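Peroxisomal membrane protein PEX15 (Saccharomyces cerevisiae, PDB 5VXV) docks the Pex1/Pex6 AAA-ATPase on the peroxisomal membrane, where that complex extracts the receptor Pex5. Local coordinates at residues Val143-Phe155 with Leu190-Ile204. Residues are numbered along the deposited sequence; the frame is centred on the assembly and turned at random. Where two conformers were deposited one is given.
Sequences VVGLQELIEIFIF and LSKDVSIEDAILNSI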
ATOM      1  N   VAL A 143      11.018  -7.557   9.433  0.53 16.68           N
ATOM      2  CA  VAL A 143      12.005  -6.543   9.063  0.53 16.37           C
ATOM      3  C   VAL A 143      11.813  -6.112   7.612  0.53 15.97           C
ATOM      4  O   VAL A 143      11.791  -4.916   7.299  0.53 15.54           O
ATOM      5  CB  VAL A 143      13.428  -7.074   9.322  0.53 17.42           C
ATOM      6  CG1 VAL A 143      14.481  -6.236   8.609  0.53 16.59           C
ATOM      7  CG2 VAL A 143      13.709  -7.105  10.817  0.53 19.03           C
ATOM      8  N   VAL A 144      11.671  -7.080   6.705  1.00 16.31           N
ATOM      9  CA  VAL A 144      11.551  -6.753   5.285  1.00 17.95           C
ATOM     10  C   VAL A 144      10.230  -6.043   5.012  1.00 16.73           C
ATOM     11  O   VAL A 144      10.180  -5.064   4.255  1.00 15.87           O
ATOM     12  CB  VAL A 144      11.707  -8.020   4.426  1.00 20.59           C
ATOM     13  CG1 VAL A 144      11.466  -7.705   2.949  1.00 23.46           C
ATOM     14  CG2 VAL A 144      13.092  -8.609   4.616  1.00 19.90           C
ATOM     15  N   GLY A 145       9.145  -6.519   5.617  1.00 15.60           N
ATOM     16  CA  GLY A 145       7.866  -5.851   5.445  1.00 15.11           C
ATOM     17  C   GLY A 145       7.873  -4.436   5.988  1.00 14.88           C
ATOM     18  O   GLY A 145       7.249  -3.537   5.415  1.00 13.62           O
ATOM     19  N   LEU A 146       8.578  -4.217   7.102  1.00 14.87           N
ATOM     20  CA  LEU A 146       8.633  -2.882   7.691  1.00 12.90           C
ATOM     21  C   LEU A 146       9.450  -1.931   6.824  1.00 12.83           C
ATOM     22  O   LEU A 146       9.048  -0.781   6.616  1.00 13.23           O
ATOM     23  CB  LEU A 146       9.203  -2.954   9.109  1.00 13.26           C
ATOM     24  CG  LEU A 146       9.322  -1.623   9.856  1.00 12.91           C
ATOM     25  CD1 LEU A 146       8.001  -0.866   9.864  1.00 14.85           C
ATOM     26  CD2 LEU A 146       9.803  -1.863  11.278  1.00 13.00           C
ATOM     27  N   GLN A 147      10.589  -2.389   6.295  1.00 13.12           N
ATOM     28  CA  GLN A 147      11.322  -1.576   5.329  1.00 13.65           C
ATOM     29  C   GLN A 147      10.417  -1.172   4.172  1.00 12.66           C
ATOM     30  O   GLN A 147      10.389  -0.005   3.770  1.00 13.38           O
ATOM     31  CB  GLN A 147      12.548  -2.325   4.799  1.00 15.70           C
ATOM     32  CG  GLN A 147      13.349  -1.500   3.785  1.00 18.09           C
ATOM     33  CD  GLN A 147      14.453  -2.280   3.101  1.00 23.73           C
ATOM     34  OE1 GLN A 147      14.630  -3.474   3.334  1.00 27.02           O
ATOM     35  NE2 GLN A 147      15.198  -1.602   2.237  1.00 25.00           N
ATOM     36  N   GLU A 148       9.665  -2.131   3.627  1.00 12.77           N
ATOM     37  CA  GLU A 148       8.786  -1.825   2.501  1.00 13.31           C
ATOM     38  C   GLU A 148       7.734  -0.797   2.891  1.00 12.88           C
ATOM     39  O   GLU A 148       7.424   0.113   2.112  1.00 13.79           O
ATOM     40  CB  GLU A 148       8.119  -3.104   1.986  1.00 16.03           C
ATOM     41  CG  GLU A 148       7.237  -2.885   0.756  1.00 19.78           C
ATOM     42  CD  GLU A 148       6.625  -4.169   0.223  1.00 25.91           C
ATOM     43  OE1 GLU A 148       5.785  -4.774   0.920  1.00 24.44           O
ATOM     44  OE2 GLU A 148       6.987  -4.577  -0.900  1.00 32.24           O
ATOM     45  N   LEU A 149       7.169  -0.931   4.092  1.00 12.11           N
ATOM     46  CA  LEU A 149       6.135  -0.006   4.548  1.00 13.39           C
ATOM     47  C   LEU A 149       6.664   1.423   4.602  1.00 14.22           C
ATOM     48  O   LEU A 149       6.009   2.361   4.129  1.00 13.37           O
ATOM     49  CB  LEU A 149       5.618  -0.449   5.917  1.00 13.67           C
ATOM     50  CG  LEU A 149       4.640   0.490   6.626  1.00 13.47           C
ATOM     51  CD1 LEU A 149       3.377   0.685   5.800  1.00 16.21           C
ATOM     52  CD2 LEU A 149       4.311  -0.047   8.009  1.00 14.43           C
ATOM     53  N   ILE A 150       7.850   1.615   5.179  1.00 13.43           N
ATOM     54  CA  ILE A 150       8.400   2.963   5.271  1.00 12.93           C
ATOM     55  C   ILE A 150       8.724   3.495   3.881  1.00 13.01           C
ATOM     56  O   ILE A 150       8.535   4.684   3.597  1.00 13.22           O
ATOM     57  CB  ILE A 150       9.636   2.985   6.189  1.00 14.69           C
ATOM     58  CG1 ILE A 150       9.296   2.413   7.571  1.00 15.70           C
ATOM     59  CG2 ILE A 150      10.169   4.408   6.324  1.00 15.03           C
ATOM     60  CD1 ILE A 150       8.168   3.128   8.296  1.00 16.43           C
ATOM     61  N   GLU A 151       9.192   2.627   2.985  1.00 13.74           N
ATOM     62  CA  GLU A 151       9.552   3.097   1.654  1.00 14.24           C
ATOM     63  C   GLU A 151       8.316   3.429   0.822  1.00 13.19           C
ATOM     64  O   GLU A 151       8.374   4.318  -0.033  1.00 14.69           O
ATOM     65  CB  GLU A 151      10.451   2.065   0.971  1.00 17.83           C
ATOM     66  CG  GLU A 151      11.832   2.007   1.629  1.00 20.27           C
ATOM     67  CD  GLU A 151      12.857   1.223   0.838  1.00 25.21           C
ATOM     68  OE1 GLU A 151      12.488   0.619  -0.192  1.00 28.28           O
ATOM     69  OE2 GLU A 151      14.038   1.214   1.254  1.00 22.58           O
ATOM     70  N   ILE A 152       7.181   2.768   1.074  1.00 14.66           N
ATOM     71  CA  ILE A 152       5.927   3.222   0.471  1.00 13.94           C
ATOM     72  C   ILE A 152       5.612   4.637   0.935  1.00 13.25           C
ATOM     73  O   ILE A 152       5.304   5.524   0.133  1.00 13.90           O
ATOM     74  CB  ILE A 152       4.774   2.259   0.811  1.00 14.14           C
ATOM     75  CG1 ILE A 152       4.976   0.905   0.134  1.00 14.86           C
ATOM     76  CG2 ILE A 152       3.431   2.856   0.375  1.00 15.04           C
ATOM     77  CD1 ILE A 152       4.041  -0.178   0.646  1.00 14.56           C
ATOM     78  N   PHE A 153       5.678   4.863   2.248  1.00 12.75           N
ATOM     79  CA  PHE A 153       5.371   6.180   2.793  1.00 13.03           C
ATOM     80  C   PHE A 153       6.242   7.252   2.151  1.00 13.83           C
ATOM     81  O   PHE A 153       5.743   8.294   1.713  1.00 13.96           O
ATOM     82  CB  PHE A 153       5.556   6.161   4.312  1.00 13.55           C
ATOM     83  CG  PHE A 153       5.165   7.445   4.990  1.00 14.49           C
ATOM     84  CD1 PHE A 153       6.086   8.465   5.152  1.00 15.26           C
ATOM     85  CD2 PHE A 153       3.879   7.626   5.473  1.00 16.53           C
ATOM     86  CE1 PHE A 153       5.733   9.646   5.775  1.00 16.39           C
ATOM     87  CE2 PHE A 153       3.521   8.807   6.099  1.00 15.59           C
ATOM     88  CZ  PHE A 153       4.448   9.817   6.248  1.00 16.40           C
ATOM     89  N   ILE A 154       7.551   7.009   2.073  1.00 13.89           N
ATOM     90  CA  ILE A 154       8.465   8.032   1.571  1.00 13.66           C
ATOM     91  C   ILE A 154       8.350   8.167   0.056  1.00 13.40           C
ATOM     92  O   ILE A 154       8.143   9.268  -0.468  1.00 14.63           O
ATOM     93  CB  ILE A 154       9.908   7.716   2.004  1.00 14.87           C
ATOM     94  CG1 ILE A 154      10.023   7.814   3.528  1.00 19.11           C
ATOM     95  CG2 ILE A 154      10.893   8.671   1.330  1.00 17.25           C
ATOM     96  CD1 ILE A 154      11.373   7.414   4.091  1.00 23.24           C
ATOM     97  N   PHE A 155       8.486   7.057  -0.674  1.00 12.98           N
ATOM     98  CA  PHE A 155       8.635   7.155  -2.123  1.00 13.77           C
ATOM     99  C   PHE A 155       7.295   7.294  -2.839  1.00 15.24           C
ATOM    100  O   PHE A 155       7.205   7.990  -3.854  1.00 15.93           O
ATOM    101  CB  PHE A 155       9.396   5.940  -2.658  1.00 14.28           C
ATOM    102  CG  PHE A 155      10.817   5.852  -2.172  1.00 15.14           C
ATOM    103  CD1 PHE A 155      11.669   6.938  -2.284  1.00 16.24           C
ATOM    104  CD2 PHE A 155      11.296   4.690  -1.595  1.00 16.95           C
ATOM    105  CE1 PHE A 155      12.973   6.865  -1.832  1.00 19.02           C
ATOM    106  CE2 PHE A 155      12.596   4.610  -1.141  1.00 19.15           C
ATOM    107  CZ  PHE A 155      13.437   5.699  -1.258  1.00 19.63           C
ATOM    108  N   LEU A 190      18.641  -5.951   8.382  1.00 17.80           N
ATOM    109  CA  LEU A 190      18.408  -6.736   7.179  1.00 19.91           C
ATOM    110  C   LEU A 190      19.575  -7.668   6.894  1.00 21.70           C
ATOM    111  O   LEU A 190      19.382  -8.750   6.329  1.00 22.34           O
ATOM    112  CB  LEU A 190      18.178  -5.794   5.997  1.00 20.18           C
ATOM    113  CG  LEU A 190      16.873  -5.004   6.084  1.00 24.11           C
ATOM    114  CD1 LEU A 190      16.995  -3.646   5.416  1.00 25.65           C
ATOM    115  CD2 LEU A 190      15.746  -5.808   5.457  1.00 25.03           C
ATOM    116  N   SER A 191      20.779  -7.258   7.278  1.00 21.46           N
ATOM    117  CA  SER A 191      21.980  -8.073   7.180  1.00 22.47           C
ATOM    118  C   SER A 191      22.977  -7.515   8.185  1.00 21.40           C
ATOM    119  O   SER A 191      22.724  -6.495   8.829  1.00 19.35           O
ATOM    120  CB  SER A 191      22.548  -8.070   5.757  1.00 25.46           C
ATOM    121  OG  SER A 191      22.816  -6.748   5.318  1.00 26.13           O
ATOM    122  N   LYS A 192      24.112  -8.195   8.321  1.00 22.98           N
ATOM    123  CA  LYS A 192      25.118  -7.745   9.273  1.00 22.62           C
ATOM    124  C   LYS A 192      25.513  -6.304   8.977  1.00 23.58           C
ATOM    125  O   LYS A 192      25.878  -5.962   7.849  1.00 24.42           O
ATOM    126  CB  LYS A 192      26.349  -8.649   9.231  1.00 22.60           C
ATOM    127  CG  LYS A 192      27.370  -8.314  10.313  1.00 25.75           C
ATOM    128  CD  LYS A 192      28.547  -9.274  10.312  1.00 31.25           C
ATOM    129  CE  LYS A 192      29.573  -8.883  11.365  1.00 35.49           C
ATOM    130  N   ASP A 193      25.426  -5.456  10.000  1.00 22.59           N
ATOM    131  CA  ASP A 193      25.828  -4.054   9.918  1.00 22.39           C
ATOM    132  C   ASP A 193      24.989  -3.250   8.928  1.00 20.50           C
ATOM    133  O   ASP A 193      25.404  -2.167   8.507  1.00 21.11           O
ATOM    134  CB  ASP A 193      27.317  -3.930   9.564  1.00 22.31           C
ATOM    135  CG  ASP A 193      28.217  -4.542  10.616  1.00 24.85           C
ATOM    136  OD1 ASP A 193      27.797  -4.598  11.791  1.00 27.03           O
ATOM    137  OD2 ASP A 193      29.344  -4.968  10.276  1.00 25.04           O
ATOM    138  N   VAL A 194      23.811  -3.745   8.547  1.00 17.33           N
ATOM    139  CA  VAL A 194      22.875  -3.001   7.703  1.00 16.94           C
ATOM    140  C   VAL A 194      21.517  -3.025   8.397  1.00 16.44           C
ATOM    141  O   VAL A 194      20.782  -4.016   8.309  1.00 16.58           O
ATOM    142  CB  VAL A 194      22.779  -3.570   6.283  1.00 19.88           C
ATOM    143  CG1 VAL A 194      21.800  -2.751   5.446  1.00 21.44           C
ATOM    144  CG2 VAL A 194      24.152  -3.585   5.624  1.00 20.65           C
ATOM    145  N   SER A 195      21.174  -1.931   9.072  1.00 16.06           N
ATOM    146  CA  SER A 195      19.889  -1.795   9.737  1.00 17.49           C
ATOM    147  C   SER A 195      18.818  -1.353   8.740  1.00 16.04           C
ATOM    148  O   SER A 195      19.113  -0.963   7.606  1.00 15.49           O
ATOM    149  CB  SER A 195      19.985  -0.787  10.881  1.00 17.65           C
ATOM    150  OG  SER A 195      20.096   0.543  10.387  1.00 16.49           O
ATOM    151  N   ILE A 196      17.554  -1.408   9.173  1.00 14.47           N
ATOM    152  CA  ILE A 196      16.481  -0.893   8.325  1.00 14.83           C
ATOM    153  C   ILE A 196      16.718   0.581   8.027  1.00 13.43           C
ATOM    154  O   ILE A 196      16.515   1.042   6.898  1.00 14.37           O
ATOM    155  CB  ILE A 196      15.099  -1.112   8.970  1.00 15.38           C
ATOM    156  CG1 ILE A 196      14.841  -2.601   9.227  1.00 17.15           C
ATOM    157  CG2 ILE A 196      14.007  -0.544   8.056  1.00 16.79           C
ATOM    158  CD1 ILE A 196      13.496  -2.889   9.895  1.00 18.10           C
ATOM    159  N   GLU A 197      17.146   1.346   9.034  1.00 13.80           N
ATOM    160  CA  GLU A 197      17.438   2.756   8.805  1.00 13.99           C
ATOM    161  C   GLU A 197      18.529   2.921   7.757  1.00 13.78           C
ATOM    162  O   GLU A 197      18.401   3.741   6.840  1.00 13.75           O
ATOM    163  CB  GLU A 197      17.845   3.437  10.111  1.00 14.09           C
ATOM    164  CG  GLU A 197      18.225   4.901   9.918  1.00 13.97           C
ATOM    165  CD  GLU A 197      18.245   5.682  11.214  1.00 16.25           C
ATOM    166  OE1 GLU A 197      19.342   6.097  11.643  1.00 19.39           O
ATOM    167  OE2 GLU A 197      17.163   5.878  11.804  1.00 15.88           O
ATOM    168  N   ASP A 198      19.616   2.153   7.881  1.00 14.36           N
ATOM    169  CA  ASP A 198      20.680   2.199   6.882  1.00 16.77           C
ATOM    170  C   ASP A 198      20.122   1.946   5.487  1.00 15.85           C
ATOM    171  O   ASP A 198      20.428   2.676   4.537  1.00 15.04           O
ATOM    172  CB  ASP A 198      21.763   1.168   7.208  1.00 20.32           C
ATOM    173  CG  ASP A 198      22.451   1.426   8.536  1.00 22.47           C
ATOM    174  OD1 ASP A 198      22.489   2.594   8.982  1.00 22.33           O
ATOM    175  OD2 ASP A 198      22.964   0.451   9.133  1.00 21.93           O
ATOM    176  N   ALA A 199      19.289   0.914   5.351  1.00 15.15           N
ATOM    177  CA  ALA A 199      18.776   0.540   4.038  1.00 15.46           C
ATOM    178  C   ALA A 199      17.875   1.624   3.461  1.00 14.42           C
ATOM    179  O   ALA A 199      17.956   1.931   2.265  1.00 14.90           O
ATOM    180  CB  ALA A 199      18.024  -0.786   4.133  1.00 15.52           C
ATOM    181  N   ILE A 200      17.005   2.210   4.287  1.00 13.92           N
ATOM    182  CA  ILE A 200      16.101   3.249   3.799  1.00 15.06           C
ATOM    183  C   ILE A 200      16.894   4.453   3.311  1.00 14.81           C
ATOM    184  O   ILE A 200      16.622   5.008   2.240  1.00 14.78           O
ATOM    185  CB  ILE A 200      15.093   3.640   4.895  1.00 15.60           C
ATOM    186  CG1 ILE A 200      14.147   2.470   5.171  1.00 16.66           C
ATOM    187  CG2 ILE A 200      14.295   4.881   4.492  1.00 17.53           C
ATOM    188  CD1 ILE A 200      13.297   2.645   6.407  1.00 19.32           C
ATOM    189  N   LEU A 201      17.883   4.887   4.095  1.00 15.06           N
ATOM    190  CA  LEU A 201      18.682   6.038   3.686  1.00 14.70           C
ATOM    191  C   LEU A 201      19.443   5.747   2.398  1.00 15.78           C
ATOM    192  O   LEU A 201      19.565   6.622   1.532  1.00 14.91           O
ATOM    193  CB  LEU A 201      19.637   6.439   4.810  1.00 14.78           C
ATOM    194  CG  LEU A 201      18.944   6.983   6.062  1.00 16.18           C
ATOM    195  CD1 LEU A 201      19.900   7.006   7.243  1.00 15.82           C
ATOM    196  CD2 LEU A 201      18.381   8.375   5.805  1.00 17.81           C
ATOM    197  N   ASN A 202      19.950   4.521   2.247  1.00 16.03           N
ATOM    198  CA  ASN A 202      20.607   4.144   0.999  1.00 16.28           C
ATOM    199  C   ASN A 202      19.622   4.168  -0.163  1.00 15.14           C
ATOM    200  O   ASN A 202      19.953   4.637  -1.261  1.00 15.59           O
ATOM    201  CB  ASN A 202      21.242   2.760   1.135  1.00 20.39           C
ATOM    202  CG  ASN A 202      21.991   2.338  -0.114  1.00 26.67           C
ATOM    203  OD1 ASN A 202      23.045   2.888  -0.433  1.00 31.11           O
ATOM    204  ND2 ASN A 202      21.454   1.352  -0.824  1.00 27.70           N
ATOM    205  N   SER A 203      18.404   3.668   0.057  1.00 14.24           N
ATOM    206  CA  SER A 203      17.389   3.712  -0.991  1.00 14.44           C
ATOM    207  C   SER A 203      17.078   5.147  -1.397  1.00 14.99           C
ATOM    208  O   SER A 203      16.903   5.437  -2.585  1.00 15.68           O
ATOM    209  CB  SER A 203      16.117   3.003  -0.528  1.00 15.20           C
ATOM    210  OG  SER A 203      16.339   1.616  -0.348  1.00 17.98           O
ATOM    211  N   ILE A 204      17.000   6.060  -0.426  1.00 13.75           N
ATOM    212  CA  ILE A 204      16.742   7.463  -0.744  1.00 14.61           C
ATOM    213  C   ILE A 204      17.871   8.025  -1.601  1.00 14.63           C
ATOM    214  O   ILE A 204      17.629   8.731  -2.587  1.00 14.98           O
ATOM    215  CB  ILE A 204      16.541   8.279   0.548  1.00 13.81           C
ATOM    216  CG1 ILE A 204      15.223   7.886   1.220  1.00 14.63           C
ATOM    217  CG2 ILE A 204      16.547   9.781   0.252  1.00 13.15           C
ATOM    218  CD1 ILE A 204      15.014   8.507   2.591  1.00 15.49           C
TER
HETATM  219  O   HOH W   1      14.547  -0.790  -1.580  1.00 34.93           O
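Leu190 presses its two methyls on the N-terminal end of helix 143-161: CD2 packs against Val143 CG1, and CD1 comes 3.2 Å from Gln147 OE1. Past the type II turn from Ser191 to Val194, Ser195 and Asp198 form a capping box at the start of helix 196-217. Ile196 then sets CG1 and CD1 against Val143 CG1 and rests CG2 on Gln147 CA and CB. Ala199 CB meets Gln147 NE2 at 3.5 Å. With CG anti to its backbone N (chi1 -180°) and the chain extended beyond it, Gln147 reaches across as a knob among Ile196, Ala199, Ile200 and Ser203. Its NE2 also donates to Glu151 OE2 from above the carboxylate plane (3.2 Å). An alanine here would lack the amide, which is likely to open a gap beside Leu190 and Ala199 and leave Glu151 OE2 without its Gln147 donor. Ile200 is the reciprocal knob, its CD1 3.6 Å from Ile150 CG2, while Leu185 of helix 181-187 touches it too. The Ser203 hydroxyl lies 2.8 Å from Glu151 OE2 and 3.1 Å from Ala199 O, its proton unassigned between them; a water bridges it to Glu151 OE1. Last, Ile204 N and Ser203 C lie at the edge of the Phe155 ring near CZ, which Ile204 CG1 touches. Crossing at -37°, the helices show reciprocal knobs-into-holes packing, joining C-terminal helix 196-217 to helix 143-161 within the alpha-helical, probably cytoplasmic domain.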